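Local coordinates for protoporphyrinogen oxidase (Exiguobacterium sibiricum, PDB 3LOV), which probably catalyses the FAD-dependent oxidation of coproporphyrinogen III to coproporphyrin III by molecular oxygen, in the coproporphyrin-dependent route to heme b, at residues R6-G11 / T33-G38; G12-L17 / D449-A454; I148-Y153 / D180-F185. One frame throughout, in Å; residues are numbered along the deposited sequence.

Contact 1 (R6-G11 / T33-G38); sequences RLVIVG and TLLEAG. With FAD (flavin-adenine dinucleotide), chain B.
V8, I9 and V10 pair in parallel register with T33, L34 and L35, the two strand axes approaching to 4.7 Å at an angle of 24°, with backbone hydrogen bonds passing alternately from one strand to the other. T33 N gives to L7 O, I9 N to T33 O at 2.8 Å, L35 N to I9 O, and G11 N to L35 O. The side chains sort onto two faces. On the face of V8, V10, T33 and L35, V8 CG1, anti to the backbone N, reaches L35 CD1 at 3.9 Å. On the face of I9 and L34, I9 CG2 meets L34 CD1 at 3.6 Å, the branches slanting past each other under helix 14-26, whose A19 and A20 touch I9. This is the opening beta-alpha-beta unit of a Rossmann-type dinucleotide-binding fold, and the acidic residue just past the end of the second strand is E36. That chain bends at chi2 (49°), and its carboxylate takes both ribose hydroxyls of the FAD adenosine: O3B gives to OE1 at 2.5 Å and O2B to OE2 at 2.6 Å. G38 N also gives to OE2, 28° out of the carboxylate plane on the anti side, while OE1 has G12 N as a further donor; these partners fix the rotation of the group and would tend to stabilise its negative charge. V10 CG1 lies 3.5 Å from C2A of the adenine. G11 CA comes to 3.4 Å from ribose O4B; its positive phi would press a CB against the preceding carbonyl, and a CB would also run into O4B. At the outer end, a water accepts from R6 NH2 at the edge of the guanidinium, in its plane, and is also hydrogen-bonded to T33 OG1.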
loop_
_atom_site.group_PDB
_atom_site.type_symbol
_atom_site.label_atom_id
_atom_site.label_comp_id
_atom_site.label_asym_id
_atom_site.label_seq_id
_atom_site.Cartn_x
_atom_site.Cartn_y
_atom_site.Cartn_z
ATOM N N ARG A 6 -32.334 2.268 -0.386
ATOM C CA ARG A 6 -31.272 2.581 0.574
ATOM C C ARG A 6 -29.976 1.856 0.208
ATOM O O ARG A 6 -29.970 0.657 -0.115
ATOM C CB ARG A 6 -31.715 2.207 1.979
ATOM C CG ARG A 6 -33.081 2.824 2.374
ATOM C CD ARG A 6 -33.502 2.445 3.798
ATOM N NE ARG A 6 -32.592 3.005 4.791
ATOM C CZ ARG A 6 -32.587 4.284 5.164
ATOM N NH1 ARG A 6 -33.462 5.189 4.639
ATOM N NH2 ARG A 6 -31.704 4.671 6.086
ATOM N N LEU A 7 -28.890 2.620 0.240
ATOM C CA LEU A 7 -27.538 2.104 0.100
ATOM C C LEU A 7 -26.925 2.009 1.490
ATOM O O LEU A 7 -26.947 2.977 2.242
ATOM C CB LEU A 7 -26.706 3.065 -0.762
ATOM C CG LEU A 7 -25.176 2.857 -0.809
ATOM C CD1 LEU A 7 -24.827 1.506 -1.390
ATOM C CD2 LEU A 7 -24.472 3.985 -1.607
ATOM N N VAL A 8 -26.384 0.855 1.852
ATOM C CA VAL A 8 -25.584 0.760 3.073
ATOM C C VAL A 8 -24.149 0.453 2.644
ATOM O O VAL A 8 -23.889 -0.531 1.916
ATOM C CB VAL A 8 -26.070 -0.365 4.050
ATOM C CG1 VAL A 8 -25.164 -0.442 5.263
ATOM C CG2 VAL A 8 -27.527 -0.145 4.505
ATOM N N ILE A 9 -23.238 1.282 3.107
ATOM C CA ILE A 9 -21.792 1.131 2.856
ATOM C C ILE A 9 -21.239 0.554 4.133
ATOM O O ILE A 9 -21.581 1.051 5.232
ATOM C CB ILE A 9 -21.154 2.502 2.563
ATOM C CG1 ILE A 9 -21.616 2.998 1.201
ATOM C CG2 ILE A 9 -19.583 2.462 2.663
ATOM C CD1 ILE A 9 -21.493 4.525 1.022
ATOM N N VAL A 10 -20.429 -0.513 4.016
ATOM C CA VAL A 10 -19.921 -1.196 5.168
ATOM C C VAL A 10 -18.379 -1.004 5.245
ATOM O O VAL A 10 -17.653 -1.423 4.358
ATOM C CB VAL A 10 -20.309 -2.704 5.181
ATOM C CG1 VAL A 10 -19.840 -3.365 6.499
ATOM C CG2 VAL A 10 -21.846 -2.916 5.021
ATOM N N GLY A 11 -17.917 -0.366 6.328
ATOM C CA GLY A 11 -16.512 -0.058 6.561
ATOM C C GLY A 11 -16.298 1.431 6.393
ATOM O O GLY A 11 -16.743 2.011 5.391
ATOM N N THR A 33 -26.347 5.026 4.399
ATOM C CA THR A 33 -25.892 4.750 5.757
ATOM C C THR A 33 -24.543 4.045 5.688
ATOM O O THR A 33 -24.330 3.193 4.811
ATOM C CB THR A 33 -26.912 3.892 6.518
ATOM O OG1 THR A 33 -28.178 4.569 6.538
ATOM C CG2 THR A 33 -26.442 3.605 7.968
ATOM N N LEU A 34 -23.631 4.435 6.573
ATOM C CA LEU A 34 -22.304 3.809 6.649
ATOM C C LEU A 34 -22.105 3.211 8.029
ATOM O O LEU A 34 -22.158 3.927 9.047
ATOM C CB LEU A 34 -21.194 4.806 6.353
ATOM C CG LEU A 34 -19.780 4.229 6.199
ATOM C CD1 LEU A 34 -18.972 4.996 5.128
ATOM C CD2 LEU A 34 -19.040 4.155 7.538
ATOM N N LEU A 35 -21.866 1.900 8.037
ATOM C CA LEU A 35 -21.570 1.130 9.254
ATOM C C LEU A 35 -20.061 0.905 9.425
ATOM O O LEU A 35 -19.392 0.275 8.571
ATOM C CB LEU A 35 -22.279 -0.218 9.174
ATOM C CG LEU A 35 -23.810 -0.239 8.905
ATOM C CD1 LEU A 35 -24.388 -1.703 8.830
ATOM C CD2 LEU A 35 -24.518 0.563 9.970
ATOM N N GLU A 36 -19.524 1.395 10.534
ATOM C CA GLU A 36 -18.118 1.193 10.899
ATOM C C GLU A 36 -18.067 0.383 12.188
ATOM O O GLU A 36 -18.733 0.749 13.138
ATOM C CB GLU A 36 -17.433 2.549 11.101
ATOM C CG GLU A 36 -16.068 2.528 11.773
ATOM C CD GLU A 36 -15.062 1.514 11.190
ATOM O OE1 GLU A 36 -14.908 1.446 9.959
ATOM O OE2 GLU A 36 -14.380 0.829 11.983
ATOM N N ALA A 37 -17.277 -0.693 12.220
ATOM C CA ALA A 37 -17.216 -1.575 13.391
ATOM C C ALA A 37 -16.596 -0.950 14.632
ATOM O O ALA A 37 -16.960 -1.303 15.735
ATOM C CB ALA A 37 -16.476 -2.837 13.068
ATOM N N GLY A 38 -15.640 -0.054 14.467
ATOM C CA GLY A 38 -14.838 0.412 15.611
ATOM C C GLY A 38 -15.215 1.799 16.086
ATOM O O GLY A 38 -16.239 2.377 15.704
HETATM P PA FAD B . -9.229 -0.304 5.832
HETATM O O1A FAD B . -8.421 0.935 6.016
HETATM O O2A FAD B . -8.707 -1.583 6.372
HETATM O O5B FAD B . -10.677 -0.049 6.442
HETATM C C5B FAD B . -11.583 -1.088 6.712
HETATM C C4B FAD B . -12.656 -0.532 7.655
HETATM O O4B FAD B . -13.726 -1.468 7.810
HETATM C C3B FAD B . -12.070 -0.225 9.018
HETATM O O3B FAD B . -12.472 1.050 9.488
HETATM C C2B FAD B . -12.632 -1.368 9.843
HETATM O O2B FAD B . -12.833 -1.035 11.171
HETATM C C1B FAD B . -13.966 -1.634 9.179
HETATM N N9A FAD B . -14.537 -2.970 9.411
HETATM C C8A FAD B . -13.949 -4.207 9.557
HETATM N N7A FAD B . -14.903 -5.153 9.753
HETATM C C5A FAD B . -16.115 -4.521 9.737
HETATM C C6A FAD B . -17.436 -4.956 9.862
HETATM N N6A FAD B . -17.727 -6.245 10.009
HETATM N N1A FAD B . -18.471 -4.036 9.802
HETATM C C2A FAD B . -18.210 -2.706 9.576
HETATM N N3A FAD B . -16.902 -2.280 9.426
HETATM C C4A FAD B . -15.888 -3.163 9.527
HETATM N N1 FAD B . -1.140 2.965 0.577
HETATM C C2 FAD B . -0.590 4.068 -0.016
HETATM O O2 FAD B . -1.130 4.590 -1.001
HETATM N N3 FAD B . 0.584 4.585 0.471
HETATM C C4 FAD B . 1.237 4.031 1.511
HETATM O O4 FAD B . 2.256 4.561 1.911
HETATM C C4X FAD B . 0.726 2.898 2.108
HETATM N N5 FAD B . 1.367 2.351 3.209
HETATM C C5X FAD B . 0.813 1.216 3.807
HETATM C C6 FAD B . 1.460 0.621 4.895
HETATM C C7 FAD B . 0.915 -0.521 5.504
HETATM C C7M FAD B . 1.611 -1.149 6.676
HETATM C C8 FAD B . -0.304 -1.056 5.050
HETATM C C8M FAD B . -0.923 -2.296 5.670
HETATM C C9 FAD B . -0.966 -0.464 3.979
HETATM C C9A FAD B . -0.417 0.671 3.340
HETATM N N10 FAD B . -1.079 1.268 2.260
HETATM C C10 FAD B . -0.492 2.381 1.643
HETATM C "C1'" FAD B . -2.374 0.744 1.686
HETATM C "C2'" FAD B . -3.548 1.540 2.306
HETATM O "O2'" FAD B . -3.565 1.308 3.666
HETATM C "C3'" FAD B . -4.915 1.154 1.727
HETATM O "O3'" FAD B . -4.957 1.720 0.424
HETATM C "C4'" FAD B . -6.151 1.692 2.493
HETATM O "O4'" FAD B . -5.952 1.995 3.861
HETATM C "C5'" FAD B . -7.290 0.691 2.480
HETATM O "O5'" FAD B . -8.427 1.287 3.052
HETATM P P FAD B . -9.776 0.468 3.100
HETATM O O1P FAD B . -9.992 -0.361 1.861
HETATM O O2P FAD B . -10.959 1.297 3.539
HETATM O O3P FAD B . -9.517 -0.628 4.286
HETATM O O HOH W 1 -30.052 3.960 8.260
HETATM O O HOH W 2 -29.202 3.603 3.887
#

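Contact 2 (G12-L17 / D449-A454); sequences GGITGL and DCVASA. With FAD (flavin-adenine dinucleotide), chain B.
T15 turns OG1 anti to its carbonyl carbon (chi1 -56°), where the hydroxyl meets C450 CB at 3.2 Å and donates to O1P of the FAD diphosphate at 2.7 Å. I14 has CG1 anti to the backbone N and continues fully extended (chi2 180°), carrying CD1 out to V451 CG2 at 3.6 Å; the two side chains cross at about a right angle. Its other branch, CG2, faces C450 CB and also touches the FAD ribityl oxygen O5'. C450 in turn directs SG toward the cofactor, 3.5 Å from O3'. One turn further along, A454 CB sits 3.2 Å from T15 O, a close fit of methyl against helix backbone. No hydrogen bond joins the two segments; they hold by van der Waals contact, apolar at I14 with V451 and C450, carbon against oxygen at T15, and both also touch the cofactor. G13 is the N-cap, immediately before helix 14-26, and T15 N gives a long bond of 3.3 Å to O2P; the amino end of the helix dipole would probably stabilise the phosphate charge, as in other Rossmann-type glycine-rich turns, here fitting a GxGxxG pattern of G11, G13 and G16. Helix 447-463 thus lies against the start of helix 14-26, with A454 also on A18 and A19, while helix 235-245 covers I14 through L238 and helix 68-75 reaches V451 through L72.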
loop_
_atom_site.group_PDB
_atom_site.type_symbol
_atom_site.label_atom_id
_atom_site.label_comp_id
_atom_site.label_asym_id
_atom_site.label_seq_id
_atom_site.Cartn_x
_atom_site.Cartn_y
_atom_site.Cartn_z
ATOM N N GLY A 12 -15.673 2.057 7.398
ATOM C CA GLY A 12 -15.411 3.462 7.385
ATOM C C GLY A 12 -13.966 3.869 7.188
ATOM O O GLY A 12 -13.517 4.916 7.736
ATOM N N GLY A 13 -13.235 3.086 6.391
ATOM C CA GLY A 13 -11.884 3.473 6.011
ATOM C C GLY A 13 -11.969 4.448 4.844
ATOM O O GLY A 13 -13.043 4.948 4.533
ATOM N N ILE A 14 -10.851 4.685 4.154
ATOM C CA ILE A 14 -10.864 5.578 2.985
ATOM C C ILE A 14 -11.855 5.072 1.863
ATOM O O ILE A 14 -12.511 5.862 1.189
ATOM C CB ILE A 14 -9.429 5.829 2.404
ATOM C CG1 ILE A 14 -9.460 7.045 1.441
ATOM C CG2 ILE A 14 -8.825 4.523 1.774
ATOM C CD1 ILE A 14 -8.134 7.425 0.798
ATOM N N THR A 15 -11.941 3.768 1.655
ATOM C CA THR A 15 -12.741 3.224 0.577
ATOM C C THR A 15 -14.233 3.504 0.830
ATOM O O THR A 15 -14.970 3.937 -0.077
ATOM C CB THR A 15 -12.505 1.708 0.418
ATOM O OG1 THR A 15 -11.087 1.493 0.217
ATOM C CG2 THR A 15 -13.312 1.170 -0.769
ATOM N N GLY A 16 -14.658 3.254 2.060
ATOM C CA GLY A 16 -16.036 3.496 2.475
ATOM C C GLY A 16 -16.406 4.985 2.529
ATOM O O GLY A 16 -17.497 5.339 2.137
ATOM N N LEU A 17 -15.499 5.836 3.004
ATOM C CA LEU A 17 -15.733 7.286 3.085
ATOM C C LEU A 17 -15.735 7.913 1.696
ATOM O O LEU A 17 -16.605 8.727 1.373
ATOM C CB LEU A 17 -14.694 7.971 3.986
ATOM C CG LEU A 17 -14.942 7.836 5.488
ATOM C CD1 LEU A 17 -13.810 8.409 6.300
ATOM C CD2 LEU A 17 -16.281 8.510 5.844
ATOM N N ASP A 449 -5.832 3.701 -5.447
ATOM C CA ASP A 449 -6.496 2.525 -6.016
ATOM C C ASP A 449 -7.825 2.248 -5.307
ATOM O O ASP A 449 -8.815 1.877 -5.919
ATOM C CB ASP A 449 -5.600 1.273 -5.922
ATOM C CG ASP A 449 -4.218 1.435 -6.657
ATOM O OD1 ASP A 449 -4.166 1.967 -7.766
ATOM O OD2 ASP A 449 -3.190 1.029 -6.090
ATOM N N CYS A 450 -7.810 2.365 -3.995
ATOM C CA CYS A 450 -9.004 2.212 -3.176
ATOM C C CYS A 450 -10.028 3.301 -3.459
ATOM O O CYS A 450 -11.239 3.030 -3.583
ATOM C CB CYS A 450 -8.611 2.208 -1.702
ATOM S SG CYS A 450 -7.801 0.652 -1.216
ATOM N N VAL A 451 -9.564 4.531 -3.616
ATOM C CA VAL A 451 -10.482 5.598 -3.987
ATOM C C VAL A 451 -11.143 5.306 -5.341
ATOM O O VAL A 451 -12.366 5.362 -5.436
ATOM C CB VAL A 451 -9.817 6.991 -3.970
ATOM C CG1 VAL A 451 -10.757 8.047 -4.607
ATOM C CG2 VAL A 451 -9.397 7.360 -2.521
ATOM N N ALA A 452 -10.355 4.937 -6.347
ATOM C CA ALA A 452 -10.881 4.509 -7.615
ATOM C C ALA A 452 -11.821 3.318 -7.496
ATOM O O ALA A 452 -12.796 3.185 -8.275
ATOM C CB ALA A 452 -9.727 4.135 -8.597
ATOM N N SER A 453 -11.477 2.385 -6.605
ATOM C CA SER A 453 -12.285 1.178 -6.409
ATOM C C SER A 453 -13.681 1.617 -5.953
ATOM O O SER A 453 -14.690 1.216 -6.559
ATOM C CB SER A 453 -11.607 0.229 -5.380
ATOM O OG SER A 453 -12.326 -0.975 -5.145
ATOM N N ALA A 454 -13.727 2.467 -4.936
ATOM C CA ALA A 454 -14.988 3.078 -4.474
ATOM C C ALA A 454 -15.738 3.799 -5.626
ATOM O O ALA A 454 -16.903 3.520 -5.855
ATOM C CB ALA A 454 -14.753 4.064 -3.285
HETATM P PA FAD B . -9.229 -0.304 5.832
HETATM O O1A FAD B . -8.421 0.935 6.016
HETATM O O2A FAD B . -8.707 -1.583 6.372
HETATM O O5B FAD B . -10.677 -0.049 6.442
HETATM C C5B FAD B . -11.583 -1.088 6.712
HETATM C C4B FAD B . -12.656 -0.532 7.655
HETATM O O4B FAD B . -13.726 -1.468 7.810
HETATM C C3B FAD B . -12.070 -0.225 9.018
HETATM O O3B FAD B . -12.472 1.050 9.488
HETATM C C2B FAD B . -12.632 -1.368 9.843
HETATM O O2B FAD B . -12.833 -1.035 11.171
HETATM C C1B FAD B . -13.966 -1.634 9.179
HETATM N N9A FAD B . -14.537 -2.970 9.411
HETATM C C8A FAD B . -13.949 -4.207 9.557
HETATM N N7A FAD B . -14.903 -5.153 9.753
HETATM C C5A FAD B . -16.115 -4.521 9.737
HETATM C C6A FAD B . -17.436 -4.956 9.862
HETATM N N6A FAD B . -17.727 -6.245 10.009
HETATM N N1A FAD B . -18.471 -4.036 9.802
HETATM C C2A FAD B . -18.210 -2.706 9.576
HETATM N N3A FAD B . -16.902 -2.280 9.426
HETATM C C4A FAD B . -15.888 -3.163 9.527
HETATM N N1 FAD B . -1.140 2.965 0.577
HETATM C C2 FAD B . -0.590 4.068 -0.016
HETATM O O2 FAD B . -1.130 4.590 -1.001
HETATM N N3 FAD B . 0.584 4.585 0.471
HETATM C C4 FAD B . 1.237 4.031 1.511
HETATM O O4 FAD B . 2.256 4.561 1.911
HETATM C C4X FAD B . 0.726 2.898 2.108
HETATM N N5 FAD B . 1.367 2.351 3.209
HETATM C C5X FAD B . 0.813 1.216 3.807
HETATM C C6 FAD B . 1.460 0.621 4.895
HETATM C C7 FAD B . 0.915 -0.521 5.504
HETATM C C7M FAD B . 1.611 -1.149 6.676
HETATM C C8 FAD B . -0.304 -1.056 5.050
HETATM C C8M FAD B . -0.923 -2.296 5.670
HETATM C C9 FAD B . -0.966 -0.464 3.979
HETATM C C9A FAD B . -0.417 0.671 3.340
HETATM N N10 FAD B . -1.079 1.268 2.260
HETATM C C10 FAD B . -0.492 2.381 1.643
HETATM C "C1'" FAD B . -2.374 0.744 1.686
HETATM C "C2'" FAD B . -3.548 1.540 2.306
HETATM O "O2'" FAD B . -3.565 1.308 3.666
HETATM C "C3'" FAD B . -4.915 1.154 1.727
HETATM O "O3'" FAD B . -4.957 1.720 0.424
HETATM C "C4'" FAD B . -6.151 1.692 2.493
HETATM O "O4'" FAD B . -5.952 1.995 3.861
HETATM C "C5'" FAD B . -7.290 0.691 2.480
HETATM O "O5'" FAD B . -8.427 1.287 3.052
HETATM P P FAD B . -9.776 0.468 3.100
HETATM O O1P FAD B . -9.992 -0.361 1.861
HETATM O O2P FAD B . -10.959 1.297 3.539
HETATM O O3P FAD B . -9.517 -0.628 4.286
#

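Contact 3 (I148-Y153 / D180-F185); sequences IPLGEY and DQMSTF
T184 and M182 bind the backbone that leads into helix 150-158, where P149 is the N-cap residue, and so the loop between helices 160-172 and 189-198 is stitched across the start of that helix. The backbones form a single bridge, P149 with S183, rather than a sheet.

Three hydrogen bonds carry the polar part. I148 O accepts twice from T184: from the backbone N at 3.1 Å, and from OG1 at 2.7 Å. The two donors come from opposite faces of the carbonyl plane; the amide is tilted 19° from it, and the hydroxyl stands well above it. T184 OG1 gets there by lying beside its own backbone N (chi1 -62°), so amide and hydroxyl grip the same oxygen. In the other direction L150 N gives to M182 O at 3.0 Å, and P149 CA adds a CA-H...O contact to that same carbonyl. P149 CB lies against D180 O at 3.2 Å. D180 meets the helix start with OD1 against G151 CA at 3.3 Å, where the glycine lets the carboxylate come close; the charge of D180 is paired with R155 in a salt bridge.

The remaining van der Waals contacts are looser. Selenomethionine M182 brings SE to 4.2 Å from L150 CD2, the two chains slanting across each other. Around Y153, whose hydroxyl is hydrogen-bonded to E195 of helix 189-198, the ring is approached by T184 CG2; the T184 side chain also touches V192 of that helix. Y153 CG is anti to the backbone N (chi1 170°), which sets the ring beside T184 CG2, and the side chains of Y153 and T184 cross at roughly a right angle, with T184 CG2 4.0 Å from Y153 CD2 and T184 OG1 3.6 Å from Y153 CB.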
loop_
_atom_site.group_PDB
_atom_site.type_symbol
_atom_site.label_atom_id
_atom_site.label_comp_id
_atom_site.label_asym_id
_atom_site.label_seq_id
_atom_site.Cartn_x
_atom_site.Cartn_y
_atom_site.Cartn_z
ATOM N N ILE A 148 3.280 -13.114 -16.548
ATOM C CA ILE A 148 4.050 -14.082 -15.765
ATOM C C ILE A 148 4.543 -13.315 -14.557
ATOM O O ILE A 148 4.513 -12.075 -14.570
ATOM C CB ILE A 148 5.276 -14.665 -16.513
ATOM C CG1 ILE A 148 6.134 -13.529 -17.107
ATOM C CG2 ILE A 148 4.825 -15.729 -17.562
ATOM C CD1 ILE A 148 7.513 -14.001 -17.723
ATOM N N PRO A 149 4.992 -14.024 -13.506
ATOM C CA PRO A 149 5.539 -13.312 -12.343
ATOM C C PRO A 149 6.786 -12.486 -12.700
ATOM O O PRO A 149 7.559 -12.892 -13.581
ATOM C CB PRO A 149 5.927 -14.446 -11.376
ATOM C CG PRO A 149 5.184 -15.659 -11.854
ATOM C CD PRO A 149 4.922 -15.485 -13.306
ATOM N N LEU A 150 6.990 -11.385 -11.977
ATOM C CA LEU A 150 8.065 -10.428 -12.225
ATOM C C LEU A 150 9.428 -11.108 -12.190
ATOM O O LEU A 150 10.323 -10.790 -12.991
ATOM C CB LEU A 150 8.002 -9.273 -11.210
ATOM C CG LEU A 150 8.790 -7.969 -11.453
ATOM C CD1 LEU A 150 8.597 -7.437 -12.871
ATOM C CD2 LEU A 150 8.412 -6.915 -10.425
ATOM N N GLY A 151 9.567 -12.013 -11.231
ATOM C CA GLY A 151 10.796 -12.733 -10.993
ATOM C C GLY A 151 11.100 -13.715 -12.107
ATOM O O GLY A 151 12.259 -13.953 -12.438
ATOM N N GLU A 152 10.061 -14.321 -12.649
ATOM C CA GLU A 152 10.220 -15.146 -13.820
ATOM C C GLU A 152 10.592 -14.287 -15.042
ATOM O O GLU A 152 11.375 -14.716 -15.859
ATOM C CB GLU A 152 8.932 -15.900 -14.078
ATOM C CG GLU A 152 8.997 -17.008 -15.071
ATOM C CD GLU A 152 7.693 -17.843 -15.090
ATOM O OE1 GLU A 152 7.133 -18.102 -14.014
ATOM O OE2 GLU A 152 7.250 -18.243 -16.183
ATOM N N TYR A 153 10.035 -13.081 -15.157
ATOM C CA TYR A 153 10.373 -12.201 -16.253
ATOM C C TYR A 153 11.769 -11.682 -16.101
ATOM O O TYR A 153 12.533 -11.674 -17.055
ATOM C CB TYR A 153 9.405 -11.020 -16.297
ATOM C CG TYR A 153 9.792 -9.915 -17.233
ATOM C CD1 TYR A 153 9.805 -10.106 -18.582
ATOM C CD2 TYR A 153 10.087 -8.652 -16.753
ATOM C CE1 TYR A 153 10.129 -9.065 -19.466
ATOM C CE2 TYR A 153 10.405 -7.635 -17.596
ATOM C CZ TYR A 153 10.431 -7.845 -18.958
ATOM O OH TYR A 153 10.758 -6.802 -19.781
ATOM N N ASP A 180 8.829 -13.017 -6.871
ATOM C CA ASP A 180 8.547 -14.194 -7.716
ATOM C C ASP A 180 7.058 -14.576 -7.819
ATOM O O ASP A 180 6.711 -15.544 -8.508
ATOM C CB ASP A 180 9.370 -15.423 -7.258
ATOM C CG ASP A 180 10.858 -15.270 -7.566
ATOM O OD1 ASP A 180 11.195 -15.046 -8.745
ATOM O OD2 ASP A 180 11.692 -15.339 -6.627
ATOM N N GLN A 181 6.181 -13.857 -7.133
ATOM C CA GLN A 181 4.719 -14.125 -7.256
ATOM C C GLN A 181 3.895 -12.958 -7.869
ATOM O O GLN A 181 2.866 -13.194 -8.546
ATOM C CB GLN A 181 4.131 -14.493 -5.877
ATOM C CG GLN A 181 4.880 -15.629 -5.144
ATOM C CD GLN A 181 4.169 -16.059 -3.892
ATOM O OE1 GLN A 181 2.974 -15.760 -3.687
ATOM N NE2 GLN A 181 4.882 -16.780 -3.042
HETATM N N MSE A 182 4.380 -11.730 -7.660
HETATM C CA MSE A 182 3.752 -10.491 -8.178
HETATM C C MSE A 182 3.625 -10.580 -9.693
HETATM O O MSE A 182 4.475 -11.141 -10.336
HETATM C CB MSE A 182 4.648 -9.293 -7.954
HETATM C CG MSE A 182 4.742 -8.631 -6.610
HETATM SE SE MSE A 182 6.304 -7.399 -6.850
HETATM C CE MSE A 182 6.690 -7.594 -4.975
ATOM N N SER A 183 2.584 -9.986 -10.243
ATOM C CA SER A 183 2.376 -9.901 -11.691
ATOM C C SER A 183 3.393 -8.943 -12.350
ATOM O O SER A 183 3.842 -7.977 -11.749
ATOM C CB SER A 183 0.956 -9.409 -11.964
ATOM O OG SER A 183 0.826 -8.795 -13.246
ATOM N N THR A 184 3.774 -9.232 -13.576
ATOM C CA THR A 184 4.610 -8.321 -14.327
ATOM C C THR A 184 3.693 -7.238 -14.911
ATOM O O THR A 184 3.924 -6.041 -14.716
ATOM C CB THR A 184 5.344 -9.058 -15.443
ATOM O OG1 THR A 184 6.196 -10.046 -14.873
ATOM C CG2 THR A 184 6.181 -8.116 -16.264
ATOM N N PHE A 185 2.645 -7.655 -15.622
ATOM C CA PHE A 185 1.807 -6.705 -16.368
ATOM C C PHE A 185 1.087 -5.720 -15.441
ATOM O O PHE A 185 0.881 -4.566 -15.810
ATOM C CB PHE A 185 0.780 -7.406 -17.262
ATOM C CG PHE A 185 1.355 -8.167 -18.411
ATOM C CD1 PHE A 185 2.724 -8.189 -18.675
ATOM C CD2 PHE A 185 0.510 -8.884 -19.247
ATOM C CE1 PHE A 185 3.225 -8.906 -19.757
ATOM C CE2 PHE A 185 1.013 -9.595 -20.304
ATOM C CZ PHE A 185 2.379 -9.603 -20.557
#

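From the N terminus, strand 6-10 runs into the turn that starts helix 14-26, and strand 31-35 returns beside it, closing contact 1 over a connection that contains helix 14-26. Contact 2 opens within that connection but closes only near the C terminus, on helix 447-463, so the two cross along the chain. They touch where the side chains of I9 and L34 pack on G16 O, and both reach FAD. Contact 3 opens after contact 1 has closed and lies wholly within the long span of contact 2, tying the start of helix 150-158 to the loop before helix 189-198. Its centre is about 27 Å from that of contact 2.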